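Local atomic coordinates of putative pyridoxal phosphate-dependent transferase (Clostridium difficile, PDB entry 4DQ6), a protein that probably acts as a pyridoxal phosphate-dependent transferase of the class I and II aminotransferase family, carrying its cofactor as an internal aldimine. Residues A40-I50 / P236-G244; H206-H214 / R320-L328. All blocks are in the same frame, centred on the assembly; numbering follows the deposited sequence. Where two conformers were deposited one is given.

Both contacts lie in the inner part of the subunit and both touch the cofactor, interaction 1 through K238 and interaction 2 through H206. In interaction 1 every residue that touches across is buried. An asparagine side chain ties an irregular N-terminal stretch to the end of the short helix 237-240, beside the second subunit. Interaction 2 is buried near the cofactor but reaches the surface at K321 and H214. Its core is a backbone bridge between two loops, flanked by CH-pi contacts, and no other protein chain touches it. The two contacts meet directly: T239 OG1 lies 2.6 Å from D208 OD2, a probable hydrogen bond, and the Y326 hydroxyl packs against A40 and D41.

Interaction 1: A40-I50 / P236-G244; sequences ADMDFKAAPCI and PTKTFNIAG. With PLP (pyridoxal-5'-phosphate), chain C.
I50 CD1 comes obliquely to the F240 ring, 3.7 Å from F240 CB. T239 CG2 covers one face of that ring, and a water lies at its edge. That water joins A47 N to F240 O. M42 SD lies in plane at the F44 ring edge. The extended M42 chain puts CE 3.3 Å from both K238 O and T239 O.

The N241 amide is gripped at both ends by the backbone of M42. OD1 accepts from M42 N at 2.9 Å in a nearly straight bond (175°), with the donor above the carbonyl plane. ND2 returns a bond to M42 O at 3.0 Å, tilted out of the amide plane. It also makes a weak bond to F44 O and donates to a water held by K45 O. These bonds fix the rotation of the amide. N241 has positive phi (60°) just after helix 237-240, and its CG is anti to the backbone N (chi1 -159°), which carries the amide across to 40-50.

D41 turns its carboxylate to R14 and to Y65 N of the second subunit. A40 O lies 3.5 Å from K238 CE. The K238 chain bends at chi2 and chi4, and NZ is bonded to C4A of pyridoxal-5'-phosphate. This is the internal aldimine lysine site of a fold type I enzyme.

Interaction 2: H206-H214 / R320-L328; sequences HSDIILKKH and RKPEGTYLL. With PLP (pyridoxal-5'-phosphate), chain C.
The side chain of E323 crosses that of H214 at about a right angle, over one face of its ring. CB is 3.8 Å from H214 CG. The next carbon, CG, sits over that face in a CH-pi contact, 3.6 Å from the ring centroid and 18° off the normal. CD follows at 3.8 Å from H214 CE1. The carboxylate is stacked on the ring, the two planes 19° apart. At the tip, OE1 turns to R179 and V180 N, and a water on H214 ND1 donates to it weakly. OE2 stays near the ring, 4.0 Å from H214 CE1.

The backbones join beside this stack. L211 N donates to E323 O at 3.0 Å, and T325 N donates to I209 O at 2.8 Å. Together they bracket the single beta bridge of I210 with G324. L211 CD1 reaches P322 O, while I209 CD1 meets the Y326 ring obliquely.

T325 OG1 stands between its backbone N and carbonyl carbon (chi1 84°). There it donates to G324 O and accepts from L327 N, closing an ST turn. The same torsion lays CG2 over one face of H206, 3.9 Å from the ring centroid. H206 NE2 is hydrogen-bonded to O3 of pyridoxal-5'-phosphate at 2.7 Å. A water links H206 ND1 to Y326 N, so both ring nitrogens have partners.

The loop 206-214 follows strand 199-203 of the large mixed sheet. It meets the chain entering strand 327-331 of the small antiparallel sheet. Helix 289-313 packs against L211, K321 and Y326, and strand 367-371 lies against Y326 and L327.

Interaction 1: A40-I50 / P236-G244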
loop_
_atom_site.group_PDB
_atom_site.type_symbol
_atom_site.label_atom_id
_atom_site.label_comp_id
_atom_site.label_asym_id
_atom_site.label_seq_id
_atom_site.Cartn_x
_atom_site.Cartn_y
_atom_site.Cartn_z
ATOM N N ALA A 40 2.792 -16.774 8.781
ATOM C CA ALA A 40 1.906 -17.411 7.801
ATOM C C ALA A 40 2.140 -16.909 6.373
ATOM O O ALA A 40 1.324 -16.190 5.791
ATOM C CB ALA A 40 0.425 -17.182 8.243
ATOM N N ASP A 41 3.256 -17.356 5.800
ATOM C CA ASP A 41 3.395 -17.458 4.345
ATOM C C ASP A 41 3.991 -18.825 4.110
ATOM O O ASP A 41 4.381 -19.510 5.035
ATOM C CB ASP A 41 4.137 -16.279 3.672
ATOM C CG ASP A 41 5.609 -16.214 3.956
ATOM O OD1 ASP A 41 6.220 -17.214 4.405
ATOM O OD2 ASP A 41 6.216 -15.138 3.688
ATOM N N MET A 42 4.049 -19.236 2.857
ATOM C CA MET A 42 4.407 -20.601 2.577
ATOM C C MET A 42 5.816 -20.704 2.050
ATOM O O MET A 42 6.301 -19.793 1.348
ATOM C CB MET A 42 3.471 -21.178 1.503
ATOM C CG MET A 42 1.965 -20.941 1.652
ATOM S SD MET A 42 1.205 -21.838 0.212
ATOM C CE MET A 42 -0.514 -21.319 0.473
ATOM N N ASP A 43 6.475 -21.828 2.289
ATOM C CA ASP A 43 7.775 -22.104 1.641
ATOM C C ASP A 43 7.578 -22.938 0.385
ATOM O O ASP A 43 8.269 -23.982 0.122
ATOM C CB ASP A 43 8.713 -22.804 2.590
ATOM C CG ASP A 43 9.206 -21.887 3.692
ATOM O OD1 ASP A 43 10.018 -20.981 3.405
ATOM O OD2 ASP A 43 8.797 -22.071 4.853
ATOM N N PHE A 44 6.653 -22.448 -0.407
ATOM C CA PHE A 44 6.363 -22.989 -1.706
ATOM C C PHE A 44 6.411 -21.905 -2.780
ATOM O O PHE A 44 6.105 -20.797 -2.555
ATOM C CB PHE A 44 4.989 -23.593 -1.772
ATOM C CG PHE A 44 4.779 -24.769 -0.896
ATOM C CD1 PHE A 44 5.677 -25.823 -0.812
ATOM C CD2 PHE A 44 3.620 -24.840 -0.189
ATOM C CE1 PHE A 44 5.422 -26.887 0.054
ATOM C CE2 PHE A 44 3.317 -25.905 0.635
ATOM C CZ PHE A 44 4.258 -26.930 0.776
ATOM N N LYS A 45 6.813 -22.253 -3.987
ATOM C CA LYS A 45 6.702 -21.358 -5.131
ATOM C C LYS A 45 5.276 -21.001 -5.429
ATOM O O LYS A 45 4.366 -21.795 -5.177
ATOM C CB LYS A 45 7.305 -22.009 -6.366
ATOM C CG LYS A 45 8.809 -22.109 -6.278
ATOM C CD LYS A 45 9.361 -22.679 -7.545
ATOM C CE LYS A 45 10.861 -22.723 -7.429
ATOM N NZ LYS A 45 11.320 -23.468 -8.619
ATOM N N ALA A 46 5.034 -19.821 -5.958
ATOM C CA ALA A 46 3.691 -19.451 -6.374
ATOM C C ALA A 46 3.274 -20.319 -7.517
ATOM O O ALA A 46 4.142 -20.864 -8.213
ATOM C CB ALA A 46 3.646 -17.969 -6.836
ATOM N N ALA A 47 2.006 -20.429 -7.787
ATOM C CA ALA A 47 1.496 -21.169 -8.905
ATOM C C ALA A 47 2.102 -20.722 -10.229
ATOM O O ALA A 47 2.379 -19.548 -10.435
ATOM C CB ALA A 47 -0.004 -21.047 -8.995
ATOM N N PRO A 48 2.349 -21.661 -11.121
ATOM C CA PRO A 48 2.892 -21.255 -12.417
ATOM C C PRO A 48 2.139 -20.163 -13.152
ATOM O O PRO A 48 2.745 -19.306 -13.784
ATOM C CB PRO A 48 2.809 -22.557 -13.228
ATOM C CG PRO A 48 2.799 -23.616 -12.233
ATOM C CD PRO A 48 2.129 -23.104 -11.004
ATOM N N CYS A 49 0.816 -20.167 -13.084
ATOM C CA CYS A 49 0.052 -19.129 -13.729
ATOM C C CYS A 49 0.326 -17.724 -13.168
ATOM O O CYS A 49 0.270 -16.702 -13.877
ATOM C CB CYS A 49 -1.407 -19.413 -13.662
ATOM S SG CYS A 49 -2.053 -19.589 -11.979
ATOM N N ILE A 50 0.575 -17.687 -11.864
ATOM C CA ILE A 50 0.905 -16.392 -11.225
ATOM C C ILE A 50 2.301 -15.908 -11.675
ATOM O O ILE A 50 2.453 -14.774 -12.110
ATOM C CB ILE A 50 0.862 -16.525 -9.729
ATOM C CG1 ILE A 50 -0.562 -16.826 -9.296
ATOM C CG2 ILE A 50 1.444 -15.260 -9.068
ATOM C CD1 ILE A 50 -0.609 -17.255 -7.826
ATOM N N PRO A 236 -6.389 -12.927 -2.129
ATOM C CA PRO A 236 -5.684 -14.063 -2.690
ATOM C C PRO A 236 -4.401 -14.424 -1.973
ATOM O O PRO A 236 -3.754 -15.408 -2.342
ATOM C CB PRO A 236 -5.376 -13.573 -4.074
ATOM C CG PRO A 236 -5.116 -12.135 -3.933
ATOM C CD PRO A 236 -6.170 -11.720 -2.935
ATOM N N THR A 237 -4.001 -13.636 -0.976
ATOM C CA THR A 237 -2.645 -13.676 -0.478
ATOM C C THR A 237 -2.335 -14.924 0.326
ATOM O O THR A 237 -1.262 -15.483 0.185
ATOM C CB THR A 237 -2.248 -12.446 0.325
ATOM O OG1 THR A 237 -3.220 -12.284 1.335
ATOM C CG2 THR A 237 -2.237 -11.217 -0.539
ATOM N N LYS A 238 -3.199 -15.306 1.241
ATOM C CA LYS A 238 -2.960 -16.523 2.053
ATOM C C LYS A 238 -3.089 -17.728 1.115
ATOM O O LYS A 238 -2.257 -18.633 1.164
ATOM C CB LYS A 238 -3.933 -16.704 3.204
ATOM C CG LYS A 238 -3.714 -15.718 4.333
ATOM C CD LYS A 238 -2.547 -16.127 5.261
ATOM C CE LYS A 238 -1.899 -14.940 5.996
ATOM N NZ LYS A 238 -2.534 -14.531 7.268
ATOM N N THR A 239 -4.128 -17.742 0.296
ATOM C CA THR A 239 -4.422 -18.887 -0.619
ATOM C C THR A 239 -3.273 -19.225 -1.539
ATOM O O THR A 239 -2.861 -20.399 -1.667
ATOM C CB THR A 239 -5.650 -18.594 -1.429
ATOM O OG1 THR A 239 -6.756 -18.183 -0.583
ATOM C CG2 THR A 239 -6.016 -19.773 -2.437
ATOM N N PHE A 240 -2.715 -18.162 -2.107
ATOM C CA PHE A 240 -1.776 -18.354 -3.177
ATOM C C PHE A 240 -0.370 -17.920 -2.811
ATOM O O PHE A 240 0.510 -17.961 -3.663
ATOM C CB PHE A 240 -2.214 -17.651 -4.486
ATOM C CG PHE A 240 -3.448 -18.239 -5.067
ATOM C CD1 PHE A 240 -3.365 -19.415 -5.742
ATOM C CD2 PHE A 240 -4.691 -17.650 -4.883
ATOM C CE1 PHE A 240 -4.476 -20.016 -6.305
ATOM C CE2 PHE A 240 -5.824 -18.260 -5.404
ATOM C CZ PHE A 240 -5.708 -19.402 -6.185
ATOM N N ASN A 241 -0.080 -17.599 -1.571
ATOM C CA ASN A 241 1.257 -17.200 -1.132
ATOM C C ASN A 241 1.803 -15.979 -1.824
ATOM O O ASN A 241 2.980 -16.007 -2.322
ATOM C CB ASN A 241 2.248 -18.336 -1.306
ATOM C CG ASN A 241 3.468 -18.172 -0.443
ATOM O OD1 ASN A 241 3.458 -17.521 0.595
ATOM N ND2 ASN A 241 4.500 -18.830 -0.824
ATOM N N ILE A 242 0.964 -14.953 -1.949
ATOM C CA ILE A 242 1.372 -13.704 -2.603
ATOM C C ILE A 242 1.151 -12.485 -1.660
ATOM O O ILE A 242 0.923 -11.382 -2.128
ATOM C CB ILE A 242 0.698 -13.523 -3.994
ATOM C CG1 ILE A 242 -0.821 -13.558 -3.931
ATOM C CG2 ILE A 242 1.271 -14.568 -4.971
ATOM C CD1 ILE A 242 -1.520 -13.336 -5.280
ATOM N N ALA A 243 1.454 -12.672 -0.384
ATOM C CA ALA A 243 1.337 -11.555 0.628
ATOM C C ALA A 243 2.302 -10.427 0.253
ATOM O O ALA A 243 2.024 -9.260 0.505
ATOM C CB ALA A 243 1.589 -12.023 2.050
ATOM N N GLY A 244 3.441 -10.787 -0.339
ATOM C CA GLY A 244 4.436 -9.835 -0.800
ATOM C C GLY A 244 3.974 -8.941 -1.926
ATOM O O GLY A 244 4.622 -7.909 -2.191
HETATM N N1 PLP C . -6.331 -11.913 8.863
HETATM C C2 PLP C . -5.983 -13.141 9.367
HETATM C C2A PLP C . -6.887 -13.988 10.212
HETATM C C3 PLP C . -4.685 -13.714 9.090
HETATM O O3 PLP C . -4.335 -14.889 9.594
HETATM C C4 PLP C . -3.752 -12.964 8.263
HETATM C C4A PLP C . -2.364 -13.480 7.985
HETATM C C5 PLP C . -4.199 -11.674 7.759
HETATM C C6 PLP C . -5.485 -11.189 8.093
HETATM C C5A PLP C . -3.262 -10.908 6.879
HETATM O O4P PLP C . -3.658 -9.584 7.007
HETATM P P PLP C . -3.000 -8.551 5.948
HETATM O O1P PLP C . -3.758 -8.781 4.688
HETATM O O2P PLP C . -3.264 -7.189 6.707
HETATM O O3P PLP C . -1.527 -9.050 5.831
HETATM O O HOH W 1 3.147 -20.826 -2.952
HETATM O O HOH W 2 0.266 -19.853 -5.571
#

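Interaction 2: H206-H214 / R320-L328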
loop_
_atom_site.group_PDB
_atom_site.type_symbol
_atom_site.label_atom_id
_atom_site.label_comp_id
_atom_site.label_asym_id
_atom_site.label_seq_id
_atom_site.Cartn_x
_atom_site.Cartn_y
_atom_site.Cartn_z
ATOM N N HIS A 206 -8.708 -16.743 5.246
ATOM C CA HIS A 206 -8.325 -18.174 5.041
ATOM C C HIS A 206 -9.398 -18.993 4.344
ATOM O O HIS A 206 -9.370 -20.232 4.374
ATOM C CB HIS A 206 -7.978 -18.857 6.363
ATOM C CG HIS A 206 -6.851 -18.232 7.130
ATOM N ND1 HIS A 206 -5.527 -18.632 6.947
ATOM C CD2 HIS A 206 -6.833 -17.185 8.039
ATOM C CE1 HIS A 206 -4.747 -17.887 7.745
ATOM N NE2 HIS A 206 -5.536 -16.976 8.405
ATOM N N SER A 207 -10.315 -18.340 3.645
ATOM C CA SER A 207 -11.570 -18.936 3.165
ATOM C C SER A 207 -11.352 -20.028 2.113
ATOM O O SER A 207 -12.178 -20.915 1.941
ATOM C CB SER A 207 -12.470 -17.862 2.544
ATOM O OG SER A 207 -11.787 -17.166 1.504
ATOM N N ASP A 208 -10.181 -20.051 1.484
ATOM C CA ASP A 208 -9.887 -21.076 0.469
ATOM C C ASP A 208 -9.100 -22.245 1.014
ATOM O O ASP A 208 -8.863 -23.227 0.280
ATOM C CB ASP A 208 -9.103 -20.487 -0.726
ATOM C CG ASP A 208 -9.801 -19.281 -1.392
ATOM O OD1 ASP A 208 -10.987 -19.373 -1.683
ATOM O OD2 ASP A 208 -9.124 -18.251 -1.704
ATOM N N ILE A 209 -8.554 -22.086 2.204
ATOM C CA ILE A 209 -7.697 -23.104 2.791
ATOM C C ILE A 209 -8.531 -23.976 3.711
ATOM O O ILE A 209 -8.604 -23.764 4.932
ATOM C CB ILE A 209 -6.458 -22.493 3.470
ATOM C CG1 ILE A 209 -5.674 -21.606 2.435
ATOM C CG2 ILE A 209 -5.566 -23.621 4.008
ATOM C CD1 ILE A 209 -4.650 -20.727 3.133
ATOM N N ILE A 210 -9.258 -24.869 3.086
ATOM C CA ILE A 210 -10.243 -25.725 3.722
ATOM C C ILE A 210 -9.977 -27.172 3.462
ATOM O O ILE A 210 -9.697 -27.539 2.319
ATOM C CB ILE A 210 -11.665 -25.370 3.209
ATOM C CG1 ILE A 210 -11.960 -23.860 3.261
ATOM C CG2 ILE A 210 -12.728 -26.166 3.950
ATOM C CD1 ILE A 210 -12.031 -23.250 4.677
ATOM N N LEU A 211 -9.980 -27.991 4.494
ATOM C CA LEU A 211 -9.631 -29.403 4.367
ATOM C C LEU A 211 -10.850 -30.240 4.025
ATOM O O LEU A 211 -12.021 -29.735 4.039
ATOM C CB LEU A 211 -8.946 -29.876 5.665
ATOM C CG LEU A 211 -7.632 -29.214 6.045
ATOM C CD1 LEU A 211 -6.881 -29.989 7.107
ATOM C CD2 LEU A 211 -6.802 -29.066 4.787
ATOM N N LYS A 212 -10.599 -31.500 3.669
ATOM C CA LYS A 212 -11.674 -32.397 3.288
ATOM C C LYS A 212 -12.763 -32.518 4.346
ATOM O O LYS A 212 -12.488 -32.462 5.538
ATOM C CB LYS A 212 -11.093 -33.813 2.969
ATOM C CG LYS A 212 -10.291 -33.817 1.694
ATOM C CD LYS A 212 -9.483 -35.109 1.521
ATOM C CE LYS A 212 -8.600 -35.117 0.252
ATOM N NZ LYS A 212 -7.112 -34.992 0.505
ATOM N N LYS A 213 -14.011 -32.643 3.883
ATOM C CA LYS A 213 -15.205 -32.798 4.709
ATOM C C LYS A 213 -15.589 -31.514 5.429
ATOM O O LYS A 213 -16.411 -31.527 6.374
ATOM C CB LYS A 213 -15.076 -33.983 5.678
ATOM C CG LYS A 213 -14.838 -35.304 4.971
ATOM C CD LYS A 213 -15.477 -36.493 5.702
ATOM C CE LYS A 213 -14.939 -36.702 7.120
ATOM N NZ LYS A 213 -15.425 -37.981 7.758
ATOM N N HIS A 214 -15.002 -30.394 5.023
ATOM C CA HIS A 214 -15.416 -29.067 5.532
ATOM C C HIS A 214 -15.651 -28.123 4.400
ATOM O O HIS A 214 -15.211 -28.355 3.278
ATOM C CB HIS A 214 -14.365 -28.506 6.497
ATOM C CG HIS A 214 -14.157 -29.404 7.646
ATOM N ND1 HIS A 214 -15.012 -29.453 8.678
ATOM C CD2 HIS A 214 -13.234 -30.434 7.831
ATOM C CE1 HIS A 214 -14.654 -30.495 9.492
ATOM N NE2 HIS A 214 -13.539 -31.045 9.011
ATOM N N ARG A 320 -5.493 -31.200 17.844
ATOM C CA ARG A 320 -6.706 -31.513 17.093
ATOM C C ARG A 320 -6.475 -31.127 15.634
ATOM O O ARG A 320 -5.993 -30.011 15.389
ATOM C CB ARG A 320 -7.899 -30.702 17.653
ATOM N N LYS A 321 -6.836 -31.985 14.698
ATOM C CA LYS A 321 -6.640 -31.690 13.259
ATOM C C LYS A 321 -7.472 -30.424 12.915
ATOM O O LYS A 321 -8.683 -30.344 13.230
ATOM C CB LYS A 321 -7.103 -32.842 12.414
ATOM C CG LYS A 321 -6.887 -32.695 10.943
ATOM C CD LYS A 321 -7.163 -33.972 10.182
ATOM C CE LYS A 321 -7.151 -33.728 8.702
ATOM N NZ LYS A 321 -7.184 -35.037 7.941
ATOM N N PRO A 322 -6.858 -29.434 12.295
ATOM C CA PRO A 322 -7.641 -28.245 11.899
ATOM C C PRO A 322 -8.598 -28.557 10.786
ATOM O O PRO A 322 -8.381 -29.467 9.997
ATOM C CB PRO A 322 -6.600 -27.296 11.355
ATOM C CG PRO A 322 -5.425 -28.166 10.956
ATOM C CD PRO A 322 -5.441 -29.361 11.860
ATOM N N GLU A 323 -9.676 -27.806 10.696
ATOM C CA GLU A 323 -10.646 -27.883 9.640
ATOM C C GLU A 323 -10.275 -26.979 8.451
ATOM O O GLU A 323 -10.668 -27.242 7.275
ATOM C CB GLU A 323 -12.014 -27.475 10.196
ATOM C CG GLU A 323 -12.488 -28.433 11.288
ATOM C CD GLU A 323 -13.638 -27.943 12.142
ATOM O OE1 GLU A 323 -14.025 -26.814 11.928
ATOM O OE2 GLU A 323 -14.082 -28.770 13.020
ATOM N N GLY A 324 -9.509 -25.936 8.735
ATOM C CA GLY A 324 -8.991 -25.017 7.739
ATOM C C GLY A 324 -7.787 -24.295 8.244
ATOM O O GLY A 324 -7.393 -24.479 9.414
ATOM N N THR A 325 -7.202 -23.463 7.353
ATOM C CA THR A 325 -5.882 -22.878 7.490
ATOM C C THR A 325 -4.795 -23.968 7.311
ATOM O O THR A 325 -5.086 -25.167 7.333
ATOM C CB THR A 325 -5.636 -22.144 8.841
ATOM O OG1 THR A 325 -5.248 -23.020 9.896
ATOM C CG2 THR A 325 -6.832 -21.268 9.217
ATOM N N TYR A 326 -3.566 -23.492 7.166
ATOM C CA TYR A 326 -2.411 -24.384 7.185
ATOM C C TYR A 326 -1.609 -24.363 8.441
ATOM O O TYR A 326 -0.410 -24.715 8.494
ATOM C CB TYR A 326 -1.529 -24.127 5.970
ATOM C CG TYR A 326 -1.082 -22.701 5.691
ATOM C CD1 TYR A 326 -0.142 -22.087 6.487
ATOM C CD2 TYR A 326 -1.539 -22.012 4.573
ATOM C CE1 TYR A 326 0.323 -20.820 6.175
ATOM C CE2 TYR A 326 -1.079 -20.736 4.264
ATOM C CZ TYR A 326 -0.100 -20.174 5.061
ATOM O OH TYR A 326 0.461 -18.972 4.772
ATOM N N LEU A 327 -2.269 -23.977 9.526
ATOM C CA LEU A 327 -1.657 -23.666 10.793
ATOM C C LEU A 327 -2.107 -24.708 11.809
ATOM O O LEU A 327 -3.317 -24.953 11.927
ATOM C CB LEU A 327 -2.054 -22.237 11.239
ATOM C CG LEU A 327 -1.650 -21.144 10.224
ATOM C CD1 LEU A 327 -2.372 -19.810 10.580
ATOM C CD2 LEU A 327 -0.152 -20.925 10.081
ATOM N N LEU A 328 -1.169 -25.268 12.540
ATOM C CA LEU A 328 -1.421 -26.325 13.496
ATOM C C LEU A 328 -1.292 -25.746 14.914
ATOM O O LEU A 328 -0.353 -25.002 15.208
ATOM C CB LEU A 328 -0.362 -27.449 13.324
ATOM C CG LEU A 328 -0.713 -28.802 13.945
ATOM C CD1 LEU A 328 -1.884 -29.500 13.248
ATOM C CD2 LEU A 328 0.558 -29.697 13.881
HETATM N N1 PLP C . -6.331 -11.913 8.863
HETATM C C2 PLP C . -5.983 -13.141 9.367
HETATM C C2A PLP C . -6.887 -13.988 10.212
HETATM C C3 PLP C . -4.685 -13.714 9.090
HETATM O O3 PLP C . -4.335 -14.889 9.594
HETATM C C4 PLP C . -3.752 -12.964 8.263
HETATM C C4A PLP C . -2.364 -13.480 7.985
HETATM C C5 PLP C . -4.199 -11.674 7.759
HETATM C C6 PLP C . -5.485 -11.189 8.093
HETATM C C5A PLP C . -3.262 -10.908 6.879
HETATM O O4P PLP C . -3.658 -9.584 7.007
HETATM P P PLP C . -3.000 -8.551 5.948
HETATM O O1P PLP C . -3.758 -8.781 4.688
HETATM O O2P PLP C . -3.264 -7.189 6.707
HETATM O O3P PLP C . -1.527 -9.050 5.831
HETATM O O HOH W 3 -3.625 -20.637 6.566
HETATM O O HOH W 4 -16.713 -27.445 9.823
#